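Local coordinates for pseudouridylate synthase RPUSD4, mitochondrial (Homo sapiens, PDB 5UBA), which catalyses the isomerisation of uridine to pseudouridine in mitochondrial RNAs, including 16S ribosomal RNA, a modification needed for functional mitochondrial ribosome assembly, at residues R202-F207 / D216-W222; A117-P123 / L209-L214; E74-C79 / M90-K96. All blocks are in the same frame, centred on the assembly; numbering follows the deposited sequence. Where two conformers were deposited one is given.

Interaction 1: residues R202-F207 / D216-W222; sequences RVHLSF and DHKYSDW. With CA (calcium ion), chain E.
D216 OD1 is gripped from opposite faces of its carboxylate, by R202 NH2 at 2.9 Å and by the backbone N of Y219 at 3.1 Å, the latter an Asx motif. The second oxygen takes R202 NE, so the arginine holds the acid side-on in a two-nitrogen salt bridge. Both bonds are nearly straight (173°) and lie in the guanidinium plane, yet they meet the carboxylate from above, the two planes being turned 51° apart. A bend at chi3 (71°) swings NE and NH2 together onto the acid. A water links D216 OD2 to R202 O, tying the carboxylate to the helix backbone as well. Y219 fills the middle: its CE2 lies over one face of the guanidinium, V203 CG2 covers one face of its ring in a CH-pi contact (3.9 Å to the centroid), and K218 CG covers the other. Its hydroxyl is hydrogen-bonded to H199. S206 OG points at Y219 O, though the modelled separation is too short to be trusted. Farther along, F207 CE2 meets Y219 CD1 at 3.7 Å, and the F207 and W222 rings meet obliquely, centroids 4.8 Å apart. On the loop's far side calcium is bound by H217 O at 2.3 Å and S220 O at 2.5 Å, with the carbonyls of N223 and A226 and a water. The side chain of R202 lies about 5 Å from that of D83, the probable catalytic aspartate, so D216 would act as a second-shell acid that fixes the rotation of the guanidinium beside the active site.

Interaction 2: residues A117-P123 / L209-L214; sequences AITVHVP and LDCPIL
The end of strand 112-120 and the segment 209-214 run in opposite directions and join at a single bridge, T119 with I213, where the CA atoms approach to 4.2 Å. This binds the chain leaving helix 200-209 onto the mixed beta sheet of the pseudouridine synthase domain. Two backbone bonds flank the bridge: L214 N gives to I118 O at 2.8 Å, and V120 N to P212 O at 2.9 Å. I118 and L214 lie side by side and point the same way, CG2 of the former against CB of the latter, while V120 CG2 touches L214 CD1 and A117 CB rests against the end of I213. Beyond the strand, C211 takes over. With SG beside its own backbone N (chi1 -65°), the sulfur sits against the chain at H121-P123, 3.8 Å from P123 CD. T119 OG1 donates to H121 O, and this bond fastens the end of the strand to the residues that follow. L205 and A187 also cover T119. H121 brings its ring edge to D210 O, with V120 CG1 over one ring face. V120 O is buried without a conventional hydrogen-bond partner; what meets it is a CA-H...O contact from C211 CA at 3.2 Å.

Interaction 3: residues E74-C79 / M90-K96; sequences EPLHLC and MVLAWDK
Two backbone bonds join H77 and A93 as an antiparallel hydrogen-bonded pair: H77 N to A93 O at 2.8 Å, and A93 N to H77 O at 2.9 Å. L78 and L92 follow as a non-hydrogen-bonded pair, and just past them a water bridges C79 N and V91 O. Two CH-pi contacts lie around the pairs. L76 CD2 stands over the W94 six-membered ring, 3.6 Å from its centroid and 14° off the normal, while H69 stacks on the same indole. On the face of H77 and A93, the imidazole takes K96 CB over one face and turns its edge to the carbonyls of A93 and W94, CD2 being 3.3 Å from W94 O. Replacing H77 with alanine takes away this ring and would probably open a gap between the strand and the start of helix 96-107. Apolar side chains do the rest: M90, with CG anti to the backbone N (chi1 -176°) and its chain extended beyond, carries CE to L78 CD2 at 3.6 Å, and C79 SG touches A93 CB at 3.7 Å. The segments thus form an outer antiparallel pair of the four-stranded sheet 31-32, 36-41, 89-93 and 77-78, with D95 as N-cap of the helix that follows.

From the N terminus, interaction 3 comes first and closes a short loop of ten residues, 80-89, which carries D83; it is complete before the others open and belongs to the four-stranded antiparallel sheet, its centre about 32 Å from that of interaction 1 and about 34 Å from that of interaction 2. Interaction 2 then spans 85 residues, bringing the end of strand 112-120 to the segment after helix 200-209. Interaction 1 starts within that span, on the helix, and ends beyond it at 216-222, so the two cross; the whole of 209-214 lies in the loop that interaction 1 closes. They also touch directly: L205 O probably accepts from C211 N, and P212 packs on S206 and S220. Together they tie helix, calcium loop and mixed sheet.

Interaction 1: residues R202-F207 / D216-W222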
loop_
_atom_site.group_PDB
_atom_site.type_symbol
_atom_site.label_atom_id
_atom_site.label_comp_id
_atom_site.label_asym_id
_atom_site.label_seq_id
_atom_site.Cartn_x
_atom_site.Cartn_y
_atom_site.Cartn_z
ATOM N N ARG A 202 2.892 1.448 6.879
ATOM C CA ARG A 202 2.001 1.397 8.029
ATOM C C ARG A 202 2.731 1.580 9.336
ATOM O O ARG A 202 2.263 2.313 10.209
ATOM C CB ARG A 202 1.203 0.094 8.011
ATOM C CG ARG A 202 0.250 0.011 6.840
ATOM C CD ARG A 202 -0.220 -1.403 6.617
ATOM N NE ARG A 202 -1.116 -1.835 7.670
ATOM C CZ ARG A 202 -1.666 -3.043 7.735
ATOM N NH1 ARG A 202 -1.407 -3.940 6.789
ATOM N NH2 ARG A 202 -2.478 -3.355 8.741
ATOM N N VAL A 203 3.864 0.917 9.476
ATOM C CA VAL A 203 4.652 0.963 10.727
ATOM C C VAL A 203 5.318 2.328 10.863
ATOM O O VAL A 203 5.255 2.955 11.927
ATOM C CB VAL A 203 5.642 -0.204 10.783
ATOM C CG1 VAL A 203 6.610 -0.101 11.973
ATOM C CG2 VAL A 203 4.875 -1.521 10.830
ATOM N N HIS A 204 5.900 2.843 9.797
ATOM C CA HIS A 204 6.500 4.173 9.886
ATOM C C HIS A 204 5.474 5.256 10.208
ATOM O O HIS A 204 5.730 6.146 11.018
ATOM C CB HIS A 204 7.243 4.500 8.607
ATOM C CG HIS A 204 8.623 3.937 8.559
ATOM N ND1 HIS A 204 9.398 4.005 7.429
ATOM C CD2 HIS A 204 9.394 3.377 9.522
ATOM C CE1 HIS A 204 10.597 3.503 7.695
ATOM N NE2 HIS A 204 10.620 3.107 8.955
ATOM N N LEU A 205 4.295 5.210 9.593
ATOM C CA LEU A 205 3.266 6.217 9.895
ATOM C C LEU A 205 2.733 6.093 11.328
ATOM O O LEU A 205 2.586 7.100 12.032
ATOM C CB LEU A 205 2.098 6.108 8.906
ATOM C CG LEU A 205 2.284 6.809 7.580
ATOM C CD1 LEU A 205 1.216 6.377 6.589
ATOM C CD2 LEU A 205 2.270 8.321 7.726
ATOM N N SER A 206 2.423 4.870 11.758
ATOM C CA SER A 206 1.800 4.663 13.071
ATOM C C SER A 206 2.800 4.909 14.186
ATOM O O SER A 206 2.529 5.716 15.072
ATOM C CB SER A 206 1.211 3.271 13.201
ATOM O OG SER A 206 0.575 3.204 14.464
ATOM N N PHE A 207 3.941 4.242 14.131
ATOM C CA PHE A 207 4.890 4.273 15.247
ATOM C C PHE A 207 5.864 5.434 15.108
ATOM O O PHE A 207 6.252 6.030 16.129
ATOM C CB PHE A 207 5.622 2.938 15.342
ATOM C CG PHE A 207 4.732 1.779 15.676
ATOM C CD1 PHE A 207 4.012 1.761 16.862
ATOM C CD2 PHE A 207 4.622 0.701 14.830
ATOM C CE1 PHE A 207 3.184 0.687 17.182
ATOM C CE2 PHE A 207 3.793 -0.379 15.141
ATOM C CZ PHE A 207 3.068 -0.380 16.308
ATOM N N ASP A 216 -6.386 1.126 9.957
ATOM C CA ASP A 216 -5.298 0.253 10.360
ATOM C C ASP A 216 -5.487 -0.225 11.802
ATOM O O ASP A 216 -4.836 0.254 12.715
ATOM C CB ASP A 216 -3.927 0.914 10.181
ATOM C CG ASP A 216 -2.818 -0.101 10.154
ATOM O OD1 ASP A 216 -3.026 -1.253 10.614
ATOM O OD2 ASP A 216 -1.742 0.216 9.598
ATOM N N HIS A 217 -6.365 -1.194 11.952
ATOM C CA HIS A 217 -6.653 -1.715 13.287
ATOM C C HIS A 217 -5.420 -2.344 13.903
ATOM O O HIS A 217 -5.114 -2.102 15.111
ATOM C CB HIS A 217 -7.844 -2.656 13.208
ATOM C CG HIS A 217 -8.984 -2.028 12.494
ATOM N ND1 HIS A 217 -9.585 -0.884 12.954
ATOM C CD2 HIS A 217 -9.526 -2.279 11.280
ATOM C CE1 HIS A 217 -10.512 -0.502 12.095
ATOM N NE2 HIS A 217 -10.477 -1.318 11.053
ATOM N N LYS A 218 -4.649 -3.080 13.099
ATOM C CA LYS A 218 -3.465 -3.793 13.574
ATOM C C LYS A 218 -2.433 -2.866 14.193
ATOM O O LYS A 218 -1.889 -3.146 15.270
ATOM C CB LYS A 218 -2.844 -4.591 12.425
ATOM C CG LYS A 218 -1.553 -5.324 12.784
ATOM C CD LYS A 218 -0.999 -6.134 11.636
ATOM C CE LYS A 218 -1.805 -7.393 11.361
ATOM N NZ LYS A 218 -1.273 -8.048 10.133
ATOM N N TYR A 219 -2.152 -1.757 13.529
ATOM C CA TYR A 219 -1.081 -0.883 13.977
ATOM C C TYR A 219 -1.508 0.346 14.776
ATOM O O TYR A 219 -0.662 1.211 15.040
ATOM C CB TYR A 219 -0.201 -0.538 12.769
ATOM C CG TYR A 219 0.563 -1.741 12.237
ATOM C CD1 TYR A 219 1.507 -2.406 13.029
ATOM C CD2 TYR A 219 0.354 -2.236 10.956
ATOM C CE1 TYR A 219 2.217 -3.496 12.544
ATOM C CE2 TYR A 219 1.051 -3.319 10.467
ATOM C CZ TYR A 219 1.994 -3.948 11.246
ATOM O OH TYR A 219 2.680 -5.040 10.759
ATOM N N SER A 220 -2.768 0.403 15.218
ATOM C CA SER A 220 -3.289 1.530 15.997
ATOM C C SER A 220 -3.441 1.233 17.501
ATOM O O SER A 220 -3.823 0.112 17.913
ATOM C CB SER A 220 -4.631 1.988 15.433
ATOM O OG SER A 220 -4.512 2.514 14.120
ATOM N N ASP A 221 -3.141 2.262 18.300
ATOM C CA ASP A 221 -3.403 2.277 19.743
ATOM C C ASP A 221 -2.653 1.215 20.533
ATOM O O ASP A 221 -3.086 0.842 21.635
ATOM C CB ASP A 221 -4.925 2.220 19.992
ATOM C CG ASP A 221 -5.693 3.153 19.079
ATOM O OD1 ASP A 221 -5.425 4.374 19.121
ATOM O OD2 ASP A 221 -6.537 2.678 18.282
ATOM N N TRP A 222 -1.502 0.767 20.020
ATOM C CA TRP A 222 -0.671 -0.236 20.696
ATOM C C TRP A 222 -1.456 -1.470 21.127
ATOM O O TRP A 222 -1.226 -2.035 22.203
ATOM C CB TRP A 222 0.043 0.411 21.895
ATOM C CG TRP A 222 0.833 1.617 21.497
ATOM C CD1 TRP A 222 0.392 2.906 21.463
ATOM C CD2 TRP A 222 2.190 1.642 21.021
ATOM N NE1 TRP A 222 1.394 3.738 21.016
ATOM C CE2 TRP A 222 2.508 2.993 20.740
ATOM C CE3 TRP A 222 3.172 0.659 20.834
ATOM C CZ2 TRP A 222 3.775 3.393 20.273
ATOM C CZ3 TRP A 222 4.437 1.058 20.366
ATOM C CH2 TRP A 222 4.720 2.418 20.095
HETATM CA CA CA E . -5.604 -1.562 17.283
HETATM O O HOH W 1 -0.733 2.773 9.851
HETATM O O HOH W 2 -6.871 -0.101 18.578
#

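Interaction 2: residues A117-P123 / L209-L214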
loop_
_atom_site.group_PDB
_atom_site.type_symbol
_atom_site.label_atom_id
_atom_site.label_comp_id
_atom_site.label_asym_id
_atom_site.label_seq_id
_atom_site.Cartn_x
_atom_site.Cartn_y
_atom_site.Cartn_z
ATOM N N ALA A 117 -2.353 7.637 1.258
ATOM C CA ALA A 117 -3.022 7.132 2.442
ATOM C C ALA A 117 -3.778 8.246 3.125
ATOM O O ALA A 117 -3.380 9.403 3.074
ATOM C CB ALA A 117 -2.038 6.537 3.415
ATOM N N ILE A 118 -4.879 7.889 3.765
ATOM C CA ILE A 118 -5.521 8.796 4.725
ATOM C C ILE A 118 -5.046 8.406 6.088
ATOM O O ILE A 118 -5.077 7.229 6.456
ATOM C CB ILE A 118 -7.049 8.697 4.680
ATOM C CG1 ILE A 118 -7.549 9.105 3.303
ATOM C CG2 ILE A 118 -7.663 9.583 5.791
ATOM C CD1 ILE A 118 -9.064 9.047 3.186
ATOM N N THR A 119 -4.600 9.400 6.854
ATOM C CA THR A 119 -4.100 9.189 8.199
ATOM C C THR A 119 -4.997 9.856 9.198
ATOM O O THR A 119 -5.644 10.858 8.915
ATOM C CB THR A 119 -2.645 9.687 8.407
ATOM O OG1 THR A 119 -2.570 11.096 8.170
ATOM C CG2 THR A 119 -1.705 8.967 7.447
ATOM N N VAL A 120 -5.031 9.237 10.355
ATOM C CA VAL A 120 -5.641 9.778 11.550
ATOM C C VAL A 120 -4.527 10.667 12.145
ATOM O O VAL A 120 -3.397 10.211 12.318
ATOM C CB VAL A 120 -6.008 8.619 12.499
ATOM C CG1 VAL A 120 -6.524 9.144 13.836
ATOM C CG2 VAL A 120 -6.995 7.674 11.824
ATOM N N HIS A 121 -4.813 11.917 12.407
ATOM C CA HIS A 121 -3.810 12.890 12.806
ATOM C C HIS A 121 -2.981 13.308 11.611
ATOM O O HIS A 121 -2.850 12.581 10.604
ATOM C CB HIS A 121 -2.882 12.426 13.951
ATOM C CG HIS A 121 -3.596 11.738 15.071
ATOM N ND1 HIS A 121 -4.656 12.314 15.742
ATOM C CD2 HIS A 121 -3.411 10.521 15.633
ATOM C CE1 HIS A 121 -5.095 11.476 16.662
ATOM N NE2 HIS A 121 -4.362 10.379 16.617
ATOM N N VAL A 122 -2.372 14.474 11.755
ATOM C CA VAL A 122 -1.639 15.126 10.673
ATOM C C VAL A 122 -0.148 15.040 10.960
ATOM O O VAL A 122 0.315 15.541 12.000
ATOM C CB VAL A 122 -2.048 16.606 10.554
ATOM C CG1 VAL A 122 -1.307 17.290 9.410
ATOM C CG2 VAL A 122 -3.561 16.759 10.401
ATOM N N PRO A 123 0.641 14.454 10.047
ATOM C CA PRO A 123 2.071 14.344 10.273
ATOM C C PRO A 123 2.771 15.697 10.560
ATOM O O PRO A 123 2.445 16.694 9.940
ATOM C CB PRO A 123 2.575 13.765 8.965
ATOM C CG PRO A 123 1.443 12.903 8.509
ATOM C CD PRO A 123 0.220 13.673 8.861
ATOM N N LEU A 209 5.374 8.443 13.249
ATOM C CA LEU A 209 4.701 9.734 13.236
ATOM C C LEU A 209 3.462 9.845 14.120
ATOM O O LEU A 209 2.864 10.902 14.194
ATOM C CB LEU A 209 4.331 10.096 11.785
ATOM C CG LEU A 209 5.505 10.345 10.832
ATOM C CD1 LEU A 209 5.079 10.317 9.385
ATOM C CD2 LEU A 209 6.151 11.690 11.160
ATOM N N ASP A 210 3.035 8.748 14.750
ATOM C CA ASP A 210 1.755 8.724 15.475
ATOM C C ASP A 210 0.578 9.158 14.598
ATOM O O ASP A 210 -0.342 9.838 15.044
ATOM C CB ASP A 210 1.837 9.592 16.747
ATOM C CG ASP A 210 0.665 9.378 17.679
ATOM O OD1 ASP A 210 0.113 8.253 17.725
ATOM O OD2 ASP A 210 0.267 10.358 18.355
ATOM N N CYS A 211 0.620 8.749 13.322
ATOM C CA CYS A 211 -0.426 9.058 12.368
ATOM C C CYS A 211 -0.820 7.780 11.645
ATOM O O CYS A 211 -0.538 7.631 10.456
ATOM C CB CYS A 211 0.013 10.120 11.364
ATOM S SG CYS A 211 0.354 11.754 12.088
ATOM N N PRO A 212 -1.491 6.861 12.354
ATOM C CA PRO A 212 -1.824 5.603 11.674
ATOM C C PRO A 212 -2.776 5.812 10.514
ATOM O O PRO A 212 -3.599 6.729 10.493
ATOM C CB PRO A 212 -2.476 4.752 12.756
ATOM C CG PRO A 212 -2.978 5.739 13.751
ATOM C CD PRO A 212 -2.064 6.932 13.707
ATOM N N ILE A 213 -2.665 4.937 9.530
ATOM C CA ILE A 213 -3.592 4.988 8.411
ATOM C C ILE A 213 -5.009 4.680 8.889
ATOM O O ILE A 213 -5.198 3.813 9.759
ATOM C CB ILE A 213 -3.133 3.990 7.327
ATOM C CG1 ILE A 213 -1.742 4.388 6.803
ATOM C CG2 ILE A 213 -4.130 3.898 6.188
ATOM C CD1 ILE A 213 -1.200 3.452 5.767
ATOM N N LEU A 214 -5.988 5.370 8.304
ATOM C CA LEU A 214 -7.394 5.135 8.577
ATOM C C LEU A 214 -7.721 3.671 8.263
ATOM O O LEU A 214 -7.411 3.194 7.164
ATOM C CB LEU A 214 -8.279 6.041 7.733
ATOM C CG LEU A 214 -9.793 5.893 7.910
ATOM C CD1 LEU A 214 -10.247 6.233 9.321
ATOM C CD2 LEU A 214 -10.498 6.787 6.909
#

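Interaction 3: residues E74-C79 / M90-K96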
loop_
_atom_site.group_PDB
_atom_site.type_symbol
_atom_site.label_atom_id
_atom_site.label_comp_id
_atom_site.label_asym_id
_atom_site.label_seq_id
_atom_site.Cartn_x
_atom_site.Cartn_y
_atom_site.Cartn_z
ATOM N N GLU A 74 0.272 -18.621 -22.392
ATOM C CA GLU A 74 0.798 -19.151 -21.144
ATOM C C GLU A 74 0.580 -18.089 -20.083
ATOM O O GLU A 74 0.292 -16.952 -20.443
ATOM C CB GLU A 74 2.285 -19.499 -21.284
ATOM C CG GLU A 74 2.519 -20.717 -22.175
ATOM C CD GLU A 74 1.969 -21.991 -21.553
ATOM O OE1 GLU A 74 1.070 -22.629 -22.161
ATOM O OE2 GLU A 74 2.429 -22.349 -20.443
ATOM N N PRO A 75 0.715 -18.461 -18.794
ATOM C CA PRO A 75 0.302 -17.509 -17.741
ATOM C C PRO A 75 1.093 -16.204 -17.716
ATOM O O PRO A 75 2.264 -16.172 -18.093
ATOM C CB PRO A 75 0.506 -18.303 -16.444
ATOM C CG PRO A 75 0.406 -19.750 -16.865
ATOM C CD PRO A 75 1.009 -19.791 -18.228
ATOM N N LEU A 76 0.427 -15.129 -17.301
ATOM C CA LEU A 76 1.141 -13.897 -16.956
ATOM C C LEU A 76 2.015 -14.169 -15.734
ATOM O O LEU A 76 1.807 -15.124 -14.990
ATOM C CB LEU A 76 0.115 -12.775 -16.694
ATOM C CG LEU A 76 -0.483 -12.168 -17.955
ATOM C CD1 LEU A 76 -1.863 -11.554 -17.718
ATOM C CD2 LEU A 76 0.429 -11.089 -18.527
ATOM N N HIS A 77 3.045 -13.326 -15.566
ATOM C CA HIS A 77 4.002 -13.403 -14.484
ATOM C C HIS A 77 3.947 -12.185 -13.578
ATOM O O HIS A 77 3.869 -11.047 -14.044
ATOM C CB HIS A 77 5.407 -13.474 -15.078
ATOM C CG HIS A 77 5.605 -14.669 -15.942
ATOM N ND1 HIS A 77 6.080 -15.862 -15.453
ATOM C CD2 HIS A 77 5.358 -14.863 -17.255
ATOM C CE1 HIS A 77 6.112 -16.750 -16.432
ATOM N NE2 HIS A 77 5.676 -16.172 -17.534
ATOM N N LEU A 78 4.051 -12.463 -12.290
ATOM C CA LEU A 78 4.208 -11.431 -11.255
ATOM C C LEU A 78 5.554 -10.727 -11.421
ATOM O O LEU A 78 6.579 -11.368 -11.733
ATOM C CB LEU A 78 4.186 -12.051 -9.861
ATOM C CG LEU A 78 2.903 -12.749 -9.403
ATOM C CD1 LEU A 78 3.112 -13.463 -8.078
ATOM C CD2 LEU A 78 1.745 -11.758 -9.337
ATOM N N CYS A 79 5.529 -9.408 -11.231
ATOM C CA CYS A 79 6.756 -8.578 -11.192
ATOM C C CYS A 79 7.085 -7.951 -9.845
ATOM O O CYS A 79 8.200 -7.483 -9.656
ATOM C CB CYS A 79 6.613 -7.464 -12.206
ATOM S SG CYS A 79 6.470 -8.034 -13.921
ATOM N N MET A 90 -0.493 -2.484 -10.259
ATOM C CA MET A 90 0.230 -3.755 -10.184
ATOM C C MET A 90 0.609 -4.208 -11.599
ATOM O O MET A 90 -0.257 -4.400 -12.460
ATOM C CB MET A 90 -0.585 -4.818 -9.444
ATOM C CG MET A 90 0.159 -6.123 -9.255
ATOM S SD MET A 90 -0.856 -7.264 -8.313
ATOM C CE MET A 90 0.201 -8.705 -8.370
ATOM N N VAL A 91 1.915 -4.389 -11.808
ATOM C CA VAL A 91 2.496 -4.722 -13.099
ATOM C C VAL A 91 2.684 -6.245 -13.230
ATOM O O VAL A 91 3.249 -6.896 -12.360
ATOM C CB VAL A 91 3.880 -4.046 -13.267
ATOM C CG1 VAL A 91 4.508 -4.423 -14.592
ATOM C CG2 VAL A 91 3.773 -2.538 -13.140
ATOM N N LEU A 92 2.164 -6.768 -14.332
ATOM C CA LEU A 92 2.341 -8.159 -14.729
ATOM C C LEU A 92 3.074 -8.171 -16.063
ATOM O O LEU A 92 2.996 -7.226 -16.827
ATOM C CB LEU A 92 0.972 -8.823 -14.925
ATOM C CG LEU A 92 -0.005 -8.731 -13.763
ATOM C CD1 LEU A 92 -1.370 -9.329 -14.126
ATOM C CD2 LEU A 92 0.552 -9.420 -12.552
ATOM N N ALA A 93 3.799 -9.264 -16.338
ATOM C CA ALA A 93 4.522 -9.416 -17.597
ATOM C C ALA A 93 4.167 -10.704 -18.325
ATOM O O ALA A 93 4.016 -11.744 -17.692
ATOM C CB ALA A 93 6.011 -9.409 -17.353
ATOM N N TRP A 94 4.133 -10.614 -19.633
ATOM C CA TRP A 94 3.896 -11.791 -20.481
ATOM C C TRP A 94 5.040 -12.815 -20.446
ATOM O O TRP A 94 4.794 -14.021 -20.395
ATOM C CB TRP A 94 3.694 -11.319 -21.921
ATOM C CG TRP A 94 2.404 -10.646 -22.133
ATOM C CD1 TRP A 94 2.183 -9.340 -22.442
ATOM C CD2 TRP A 94 1.119 -11.270 -22.064
ATOM N NE1 TRP A 94 0.827 -9.105 -22.555
ATOM C CE2 TRP A 94 0.155 -10.271 -22.317
ATOM C CE3 TRP A 94 0.692 -12.573 -21.787
ATOM C CZ2 TRP A 94 -1.232 -10.545 -22.327
ATOM C CZ3 TRP A 94 -0.681 -12.845 -21.809
ATOM C CH2 TRP A 94 -1.611 -11.832 -22.066
ATOM N N ASP A 95 6.283 -12.308 -20.437
ATOM C CA ASP A 95 7.506 -13.111 -20.586
ATOM C C ASP A 95 8.203 -13.251 -19.223
ATOM O O ASP A 95 8.333 -12.273 -18.496
ATOM C CB ASP A 95 8.414 -12.401 -21.606
ATOM C CG ASP A 95 9.685 -13.168 -21.922
ATOM O OD1 ASP A 95 9.643 -14.097 -22.749
ATOM O OD2 ASP A 95 10.732 -12.811 -21.358
ATOM N N LYS A 96 8.657 -14.451 -18.872
ATOM C CA LYS A 96 9.332 -14.683 -17.591
ATOM C C LYS A 96 10.606 -13.850 -17.434
ATOM O O LYS A 96 10.911 -13.396 -16.324
ATOM C CB LYS A 96 9.705 -16.165 -17.448
ATOM C CG LYS A 96 10.135 -16.564 -16.049
ATOM C CD LYS A 96 10.009 -18.072 -15.810
ATOM C CE LYS A 96 9.640 -18.366 -14.365
ATOM N NZ LYS A 96 10.615 -17.764 -13.414
HETATM O O HOH W 3 2.695 -15.440 -21.196
HETATM O O HOH W 4 3.160 -8.262 -10.054
#